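Side-chain contacts in nidogen-1 (Mus musculus, PDB 1GL4), which binds laminin, collagen IV and perlecan in basement membranes and probably has a role in cell-matrix interactions: residues A[156-159]-A[163-166]; A[112-117]-A[128-133]; A[35-40]-A[44-49]; A[84-89]-A[255-260]. All blocks are in the same frame, centred on the assembly; numbering follows the deposited sequence.

Contact 1. Residues A[156-159]-A[163-166]. With ZN (zinc ion), chain C.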
# COMPACT_ATOMS: atom_id res chain seq x y z
N SER A 156 -10.28 -8.98 -6.43
CA SER A 156 -11.67 -9.33 -6.72
C SER A 156 -12.76 -8.41 -6.16
O SER A 156 -13.85 -8.88 -5.81
CB SER A 156 -11.93 -10.76 -6.23
OG SER A 156 -10.89 -11.63 -6.64
N GLY A 157 -12.47 -7.12 -6.07
CA GLY A 157 -13.44 -6.17 -5.56
C GLY A 157 -13.70 -6.22 -4.07
O GLY A 157 -12.92 -6.80 -3.31
N ILE A 158 -14.80 -5.61 -3.66
CA ILE A 158 -15.20 -5.57 -2.25
C ILE A 158 -16.06 -6.79 -1.94
O ILE A 158 -17.09 -7.02 -2.59
CB ILE A 158 -16.02 -4.29 -1.96
CG1 ILE A 158 -15.21 -3.06 -2.38
CG2 ILE A 158 -16.36 -4.21 -0.47
CD1 ILE A 158 -16.00 -1.77 -2.34
N ASP A 159 -15.65 -7.58 -0.95
CA ASP A 159 -16.42 -8.78 -0.61
C ASP A 159 -17.60 -8.52 0.32
O ASP A 159 -17.88 -7.37 0.68
CB ASP A 159 -15.51 -9.87 -0.02
CG ASP A 159 -14.99 -9.54 1.37
OD1 ASP A 159 -15.57 -8.68 2.07
OD2 ASP A 159 -13.99 -10.17 1.78
N HIS A 163 -14.51 -5.84 2.75
CA HIS A 163 -13.05 -5.88 2.60
C HIS A 163 -12.67 -5.84 1.12
O HIS A 163 -13.34 -6.46 0.30
CB HIS A 163 -12.48 -7.19 3.15
CG HIS A 163 -12.73 -7.43 4.60
ND1 HIS A 163 -12.62 -8.67 5.18
CD2 HIS A 163 -13.06 -6.58 5.61
CE1 HIS A 163 -12.86 -8.58 6.47
NE2 HIS A 163 -13.13 -7.32 6.76
N LEU A 164 -11.61 -5.10 0.78
CA LEU A 164 -11.14 -5.13 -0.60
C LEU A 164 -10.38 -6.46 -0.60
O LEU A 164 -9.93 -6.90 0.47
CB LEU A 164 -10.19 -3.97 -0.90
CG LEU A 164 -10.80 -2.60 -1.28
CD1 LEU A 164 -11.43 -2.70 -2.66
CD2 LEU A 164 -11.82 -2.16 -0.25
N THR A 165 -10.23 -7.09 -1.75
CA THR A 165 -9.56 -8.39 -1.80
C THR A 165 -8.29 -8.46 -2.65
O THR A 165 -8.17 -7.77 -3.67
CB THR A 165 -10.53 -9.47 -2.30
OG1 THR A 165 -11.09 -9.07 -3.56
CG2 THR A 165 -11.65 -9.68 -1.29
N ILE A 166 -7.34 -9.29 -2.22
CA ILE A 166 -6.08 -9.45 -2.94
C ILE A 166 -5.41 -10.79 -2.64
O ILE A 166 -5.14 -11.13 -1.49
CB ILE A 166 -5.09 -8.30 -2.60
CG1 ILE A 166 -3.78 -8.47 -3.39
CG2 ILE A 166 -4.80 -8.27 -1.10
CD1 ILE A 166 -2.73 -7.40 -3.09
ZN ZN C . -13.93 -10.56 3.84
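Thr165 and Gly157 begin the network of polar bonds that closes the turn between strands 149-156 and 164-171, at the edge of the nidogen G2 beta-barrel. The hydroxyl of Thr165 works in both directions: OG1 accepts the backbone N of Ser156 at 3.0 Å and donates to Gly157 O at 2.9 Å. It can reach both because it lies between its own backbone N and carbonyl carbon (chi1 54°). The same Gly157 O takes a second, weak bond from Thr165 N. A valine in place of Thr165 would take away the hydroxyl, and Ser156 N and Gly157 O would probably each lose a partner.

Two further bonds run in opposite directions between Asp159 and His163. Asp159 N reaches His163 O at 2.9 Å and nearly straight (164°), while His163 N returns to Asp159 OD1 at 3.1 Å, meeting the carboxylate from above its plane. Apolar contact is slight: Ile158 and Leu164 lie side by side and point the same way, CG1 of Ile158 being 3.8 Å from CD1 of Leu164.

Metal binding uses the other carboxylate oxygen. Asp159 OD2 is 2.1 Å from the zinc ion, His163 ND1 is at a longer 2.7 Å, and His161 from the turn completes the protein ligands. The carboxylate is thus divided, OD2 serving the metal and OD1 the backbone of His163 and, weakly, Gly162 N. This probably fixes its rotation, and the zinc is likely to polarise it further; one carboxylate links the metal to the backbone of His163.

Contact 2. Residues A[112-117]-A[128-133]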
# COMPACT_ATOMS: atom_id res chain seq x y z
N ILE A 112 -0.94 -1.31 -3.95
CA ILE A 112 -2.06 -0.77 -3.19
C ILE A 112 -1.94 0.75 -3.12
O ILE A 112 -2.95 1.47 -3.06
CB ILE A 112 -2.11 -1.39 -1.78
CG1 ILE A 112 -2.30 -2.91 -1.90
CG2 ILE A 112 -3.25 -0.77 -0.97
CD1 ILE A 112 -2.26 -3.66 -0.58
N GLY A 113 -0.71 1.25 -3.13
CA GLY A 113 -0.49 2.69 -3.12
C GLY A 113 -0.94 3.26 -4.45
O GLY A 113 -1.47 4.37 -4.53
N TRP A 114 -0.71 2.50 -5.52
CA TRP A 114 -1.11 2.92 -6.86
C TRP A 114 -2.64 2.98 -6.92
O TRP A 114 -3.21 3.92 -7.48
CB TRP A 114 -0.59 1.91 -7.90
CG TRP A 114 -1.13 2.11 -9.29
CD1 TRP A 114 -0.76 3.08 -10.18
CD2 TRP A 114 -2.17 1.36 -9.93
NE1 TRP A 114 -1.50 2.98 -11.34
CE2 TRP A 114 -2.38 1.93 -11.20
CE3 TRP A 114 -2.95 0.26 -9.54
CZ2 TRP A 114 -3.34 1.44 -12.10
CZ3 TRP A 114 -3.91 -0.23 -10.43
CH2 TRP A 114 -4.09 0.35 -11.69
N MET A 115 -3.29 1.99 -6.32
CA MET A 115 -4.75 1.93 -6.30
C MET A 115 -5.40 3.15 -5.63
O MET A 115 -6.43 3.64 -6.10
CB MET A 115 -5.23 0.68 -5.56
CG MET A 115 -5.02 -0.64 -6.27
SD MET A 115 -5.62 -2.03 -5.27
CE MET A 115 -7.35 -1.67 -5.19
N PHE A 116 -4.80 3.62 -4.54
CA PHE A 116 -5.38 4.74 -3.79
C PHE A 116 -4.56 6.03 -3.72
O PHE A 116 -4.72 6.81 -2.78
CB PHE A 116 -5.73 4.27 -2.37
CG PHE A 116 -6.73 3.15 -2.34
CD1 PHE A 116 -6.35 1.85 -2.01
CD2 PHE A 116 -8.06 3.39 -2.66
CE1 PHE A 116 -7.28 0.81 -2.01
CE2 PHE A 116 -9.00 2.36 -2.66
CZ PHE A 116 -8.61 1.06 -2.34
N ALA A 117 -3.72 6.28 -4.72
CA ALA A 117 -2.90 7.49 -4.74
C ALA A 117 -3.76 8.75 -4.74
O ALA A 117 -4.91 8.72 -5.19
CB ALA A 117 -2.01 7.49 -5.99
N SER A 128 -10.19 4.08 -8.99
CA SER A 128 -11.14 4.77 -9.85
C SER A 128 -11.22 4.09 -11.21
O SER A 128 -12.30 3.94 -11.78
CB SER A 128 -10.75 6.25 -10.02
OG SER A 128 -11.01 6.99 -8.82
N ILE A 129 -10.07 3.66 -11.73
CA ILE A 129 -10.03 3.00 -13.04
C ILE A 129 -10.54 1.55 -13.06
O ILE A 129 -11.29 1.17 -13.96
CB ILE A 129 -8.59 3.00 -13.60
CG1 ILE A 129 -8.13 4.44 -13.86
CG2 ILE A 129 -8.52 2.18 -14.90
CD1 ILE A 129 -6.64 4.56 -14.13
N THR A 130 -10.14 0.74 -12.07
CA THR A 130 -10.52 -0.68 -12.03
C THR A 130 -11.57 -1.13 -11.02
O THR A 130 -12.09 -2.25 -11.12
CB THR A 130 -9.29 -1.57 -11.77
OG1 THR A 130 -8.90 -1.43 -10.39
CG2 THR A 130 -8.11 -1.15 -12.65
N GLY A 131 -11.86 -0.30 -10.03
CA GLY A 131 -12.83 -0.70 -9.02
C GLY A 131 -12.27 -1.83 -8.16
O GLY A 131 -13.02 -2.54 -7.49
N GLY A 132 -10.95 -2.00 -8.18
CA GLY A 132 -10.34 -3.06 -7.39
C GLY A 132 -10.57 -4.45 -7.95
O GLY A 132 -10.46 -5.44 -7.24
N GLU A 133 -10.92 -4.52 -9.24
CA GLU A 133 -11.14 -5.79 -9.92
C GLU A 133 -10.13 -5.83 -11.06
O GLU A 133 -10.36 -5.25 -12.12
CB GLU A 133 -12.56 -5.85 -10.49
CG GLU A 133 -13.68 -5.75 -9.45
CD GLU A 133 -15.06 -5.59 -10.08
OE1 GLU A 133 -15.26 -4.66 -10.89
OE2 GLU A 133 -15.96 -6.39 -9.75
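Trp114 presents its six-membered ring to Thr130, whose methyl CG2 comes in obliquely, 4.4 Å from CH2, while Tyr192 stacks on the indole. The setting is a buried spot in the GFP-like G2 beta-barrel, on the side of the EGF-like module, where helix 107-115 lies next to the end of helix 126-130 and the turn that follows it.

The second touch is made by the methyl of Met115. Its chain runs straight from CB and then bends at chi3 (64°), which brings the terminal CE to 4.0 Å from the CA of Gly132, a residue whose positive phi by itself suits glycine. Between the two segments the touches are van der Waals only; backbone hydrogen bonds of Trp114 with Gly126 and of Met115 with Phe127 tie helix 107-115 to the start of helix 126-130.

The turn has its own internal bonds. Thr130 OG1 gives its main bond to Gly126 O, one turn back in the helix, and also forms an ST turn by accepting Gly132 N at 3.1 Å. A type I' turn from Thr130 to Glu133 is closed by Glu133 N on Thr130 O at 3.2 Å.

Contact 3. Residues A[35-40]-A[44-49]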
# COMPACT_ATOMS: atom_id res chain seq x y z
N ASN A 35 -19.77 12.03 -4.16
CA ASN A 35 -19.12 11.78 -2.88
C ASN A 35 -18.64 10.33 -2.67
O ASN A 35 -18.30 9.92 -1.55
CB ASN A 35 -20.04 12.22 -1.75
CG ASN A 35 -20.50 13.66 -1.93
OD1 ASN A 35 -19.68 14.57 -2.04
ND2 ASN A 35 -21.81 13.86 -1.97
N TYR A 36 -18.60 9.58 -3.77
CA TYR A 36 -18.12 8.21 -3.75
C TYR A 36 -17.18 8.07 -4.95
O TYR A 36 -17.35 8.76 -5.95
CB TYR A 36 -19.27 7.20 -3.87
CG TYR A 36 -20.09 7.05 -2.61
CD1 TYR A 36 -20.95 8.05 -2.18
CD2 TYR A 36 -19.95 5.91 -1.80
CE1 TYR A 36 -21.66 7.94 -0.98
CE2 TYR A 36 -20.65 5.79 -0.60
CZ TYR A 36 -21.50 6.80 -0.20
OH TYR A 36 -22.19 6.69 0.98
N THR A 37 -16.17 7.20 -4.84
CA THR A 37 -15.25 7.00 -5.96
C THR A 37 -15.20 5.52 -6.33
O THR A 37 -15.45 4.66 -5.48
CB THR A 37 -13.82 7.50 -5.63
OG1 THR A 37 -13.28 6.77 -4.52
CG2 THR A 37 -13.85 8.98 -5.28
N GLY A 38 -14.88 5.24 -7.59
CA GLY A 38 -14.82 3.86 -8.05
C GLY A 38 -15.25 3.76 -9.50
O GLY A 38 -15.32 4.78 -10.19
N ASN A 39 -15.55 2.56 -9.96
CA ASN A 39 -15.95 2.36 -11.36
C ASN A 39 -17.42 1.99 -11.56
O ASN A 39 -17.78 1.45 -12.61
CB ASN A 39 -15.07 1.29 -12.00
CG ASN A 39 -15.36 -0.10 -11.47
OD1 ASN A 39 -16.07 -0.26 -10.47
ND2 ASN A 39 -14.82 -1.11 -12.14
N GLY A 40 -18.27 2.27 -10.58
CA GLY A 40 -19.68 1.94 -10.73
C GLY A 40 -20.05 0.58 -10.17
O GLY A 40 -21.06 0.44 -9.47
N VAL A 44 -16.55 3.45 -3.04
CA VAL A 44 -16.23 3.70 -1.63
C VAL A 44 -16.38 5.20 -1.36
O VAL A 44 -16.16 6.03 -2.24
CB VAL A 44 -14.79 3.25 -1.26
CG1 VAL A 44 -14.65 1.75 -1.44
CG2 VAL A 44 -13.77 3.99 -2.12
N ALA A 45 -16.77 5.55 -0.13
CA ALA A 45 -16.96 6.94 0.25
C ALA A 45 -15.66 7.73 0.29
O ALA A 45 -14.64 7.22 0.75
CB ALA A 45 -17.65 7.02 1.61
N GLU A 46 -15.71 8.97 -0.17
CA GLU A 46 -14.52 9.82 -0.17
C GLU A 46 -14.04 10.06 1.26
O GLU A 46 -14.86 10.15 2.18
CB GLU A 46 -14.84 11.17 -0.83
CG GLU A 46 -15.33 11.05 -2.27
CD GLU A 46 -15.54 12.40 -2.93
OE1 GLU A 46 -16.15 13.29 -2.29
OE2 GLU A 46 -15.08 12.58 -4.08
N GLY A 47 -12.72 10.14 1.44
CA GLY A 47 -12.14 10.37 2.76
C GLY A 47 -12.28 9.26 3.79
O GLY A 47 -11.96 9.44 4.97
N SER A 48 -12.73 8.09 3.35
CA SER A 48 -12.93 6.97 4.26
C SER A 48 -11.77 5.99 4.36
O SER A 48 -11.00 5.81 3.41
CB SER A 48 -14.18 6.19 3.84
OG SER A 48 -13.94 5.49 2.62
N PRO A 49 -11.61 5.35 5.53
CA PRO A 49 -10.54 4.37 5.73
C PRO A 49 -10.99 3.10 4.99
O PRO A 49 -12.18 2.80 4.94
CB PRO A 49 -10.55 4.13 7.25
CG PRO A 49 -11.12 5.40 7.81
CD PRO A 49 -12.23 5.72 6.82
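Val44 pairs with Thr37 in the second strand of a beta hairpin, 36-38 with 43-45, which ends the EGF-like module and leads into the barrel. The two form an antiparallel hydrogen-bonded pair: Val44 N gives to Thr37 O and Thr37 N to Val44 O, each at 2.9 Å. Their side chains share one face, Val44 CG2 lying 3.7 Å from Thr37 OG1, and Met82 touches both.

Ala45 comes next, in a non-hydrogen-bonded pair with Tyr36 on the other face. The CA of Ala45 sits over the tyrosine ring in a CH-pi contact, 4.2 Å from the ring centroid, and its CB touches CE2 near the rim; His18 also stacks on this ring.

Past the strand end, Glu46 N bonds Asn35 O at 3.1 Å, almost straight (171°) but from above the carbonyl plane. Its CG, anti to the carbonyl carbon and beside the backbone N (chi1 -58°), lays the chain along Asn35, 3.3 Å from Asn35 O. Further on, Ser48 OG turns back to Ala45 O at 2.6 Å.

Across the two strands the hydrogen bonds are all backbone to backbone. Asn35, an N-glycosylation site without its sugar in this structure, uses its carbonyl O to bond Glu46 N.

Contact 4. Residues A[84-89]-A[255-260]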
# COMPACT_ATOMS: atom_id res chain seq x y z
N HIS A 84 -5.60 10.39 1.31
CA HIS A 84 -4.42 10.67 2.12
C HIS A 84 -3.16 10.27 1.35
O HIS A 84 -2.10 10.88 1.51
CB HIS A 84 -4.46 9.93 3.46
CG HIS A 84 -5.36 10.57 4.48
ND1 HIS A 84 -5.18 10.40 5.84
CD2 HIS A 84 -6.47 11.33 4.33
CE1 HIS A 84 -6.14 11.04 6.48
NE2 HIS A 84 -6.94 11.61 5.60
N GLY A 85 -3.28 9.22 0.54
CA GLY A 85 -2.16 8.76 -0.27
C GLY A 85 -1.13 7.83 0.36
O GLY A 85 -0.15 7.48 -0.30
N ARG A 86 -1.32 7.42 1.61
CA ARG A 86 -0.35 6.54 2.24
C ARG A 86 -0.88 5.12 2.47
O ARG A 86 -1.92 4.94 3.10
CB ARG A 86 0.14 7.15 3.55
CG ARG A 86 1.40 6.49 4.13
CD ARG A 86 2.08 7.40 5.14
NE ARG A 86 3.24 6.78 5.78
CZ ARG A 86 4.37 6.46 5.15
NH1 ARG A 86 4.53 6.71 3.85
NH2 ARG A 86 5.36 5.89 5.83
N SER A 87 -0.17 4.12 1.96
CA SER A 87 -0.59 2.74 2.14
C SER A 87 0.35 2.02 3.09
O SER A 87 1.57 2.11 2.96
CB SER A 87 -0.63 2.01 0.79
OG SER A 87 0.65 1.93 0.20
N TYR A 88 -0.24 1.32 4.06
CA TYR A 88 0.52 0.57 5.07
C TYR A 88 0.20 -0.91 4.89
O TYR A 88 -0.96 -1.32 5.00
CB TYR A 88 0.11 1.00 6.48
CG TYR A 88 0.23 2.48 6.77
CD1 TYR A 88 -0.69 3.40 6.26
CD2 TYR A 88 1.24 2.97 7.61
CE1 TYR A 88 -0.62 4.76 6.58
CE2 TYR A 88 1.33 4.32 7.93
CZ TYR A 88 0.39 5.21 7.41
OH TYR A 88 0.46 6.55 7.73
N THR A 89 1.21 -1.73 4.64
CA THR A 89 0.98 -3.16 4.44
C THR A 89 1.76 -4.05 5.41
O THR A 89 2.93 -3.80 5.70
CB THR A 89 1.35 -3.57 2.98
OG1 THR A 89 0.55 -2.83 2.05
CG2 THR A 89 1.10 -5.06 2.76
N SER A 255 8.55 8.82 0.93
CA SER A 255 8.41 8.37 2.31
C SER A 255 8.29 6.85 2.39
O SER A 255 7.43 6.31 3.11
CB SER A 255 7.17 9.02 2.94
OG SER A 255 7.20 10.43 2.78
N VAL A 256 9.16 6.16 1.66
CA VAL A 256 9.15 4.70 1.63
C VAL A 256 9.88 4.10 2.84
O VAL A 256 10.98 4.52 3.18
CB VAL A 256 9.82 4.16 0.35
CG1 VAL A 256 9.75 2.64 0.32
CG2 VAL A 256 9.14 4.75 -0.87
N PHE A 257 9.24 3.12 3.48
CA PHE A 257 9.81 2.43 4.64
C PHE A 257 9.58 0.93 4.49
O PHE A 257 8.48 0.51 4.12
CB PHE A 257 9.13 2.86 5.95
CG PHE A 257 9.46 4.25 6.39
CD1 PHE A 257 8.80 5.34 5.86
CD2 PHE A 257 10.41 4.46 7.39
CE1 PHE A 257 9.07 6.64 6.30
CE2 PHE A 257 10.69 5.75 7.85
CZ PHE A 257 10.01 6.84 7.31
N VAL A 258 10.60 0.14 4.78
CA VAL A 258 10.47 -1.32 4.71
C VAL A 258 11.08 -1.88 5.98
O VAL A 258 12.07 -1.35 6.49
CB VAL A 258 11.18 -1.91 3.45
CG1 VAL A 258 10.62 -1.28 2.19
CG2 VAL A 258 12.69 -1.70 3.54
N LEU A 259 10.49 -2.94 6.52
CA LEU A 259 11.00 -3.52 7.76
C LEU A 259 10.60 -4.97 7.97
O LEU A 259 9.49 -5.36 7.62
CB LEU A 259 10.48 -2.68 8.95
CG LEU A 259 10.67 -3.16 10.40
CD1 LEU A 259 10.42 -1.99 11.34
CD2 LEU A 259 9.71 -4.30 10.73
N TYR A 260 11.50 -5.77 8.53
CA TYR A 260 11.18 -7.16 8.83
C TYR A 260 11.53 -7.40 10.28
O TYR A 260 12.66 -7.16 10.71
CB TYR A 260 11.97 -8.14 7.96
CG TYR A 260 11.71 -9.58 8.37
CD1 TYR A 260 10.45 -10.17 8.17
CD2 TYR A 260 12.68 -10.33 9.04
CE1 TYR A 260 10.17 -11.46 8.63
CE2 TYR A 260 12.41 -11.61 9.51
CZ TYR A 260 11.16 -12.17 9.30
OH TYR A 260 10.90 -13.44 9.78
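Arg86 reaches Ser255 by a side-chain-to-backbone hydrogen bond on the wall of the GFP-like G2 beta-barrel. Strands 86-92 and 248-261 are not neighbours: each pairs with strand 266-276, which lies between them, and the arginine spans that intervening strand. Its CG stands anti to the backbone N (chi1 -166°) and the chain stays extended as far as NE, so the guanidinium is carried across Ala270 to the far strand.

There Ser255 O sits at the edge of the guanidinium, in its plane. NH1 makes the main bond, 3.0 Å long with an angle of 158° at the hydrogen, and NH2 adds a weak one to the same oxygen at 3.4 Å. NH1 has a second partner in Ser272 OG on the middle strand, so that one group links all three strands. The CB of Ser255, which points toward the arginine, packs 3.6 Å from NH1.

This surface also meets another protein chain, whose backbone accepts from Arg86 NH2 and whose aromatic side chain stacks on Phe257. The residues involved in perlecan binding are near, the side chain of Arg268 about 7 Å from that of Phe257 and that of Tyr79 about 8 Å from that of Arg86. A methionine at Arg86 could give no N-H, and would probably leave Ser255 O and Ser272 OG without this shared donor.

Phe257 completes the contact. The guanidinium and ring planes stand 78° apart, and the NH2 of Arg86 lies 3.5 Å from the CD1 of Phe257.

From the N terminus, contact 3 closes first, a short hairpin where the EGF-like module passes into the barrel. Contact 4 opens next at 84-89 and does not close until 255-260, making a long loop that holds both remaining contacts. Within it contact 2 closes a loop between two helices, and contact 1 then closes a tight turn; these two follow in series, and none of the four cross. In space contacts 1, 2 and 3 meet: Gly157 N lies 2.9 Å from Gly132 O, Ile158 packs on Val44, and Asn39 packs against 128-133. Helix 107-115 touches the first strand of contact 4 through Gly113 and Ser87, so EGF-like module, inner helix and barrel wall are joined.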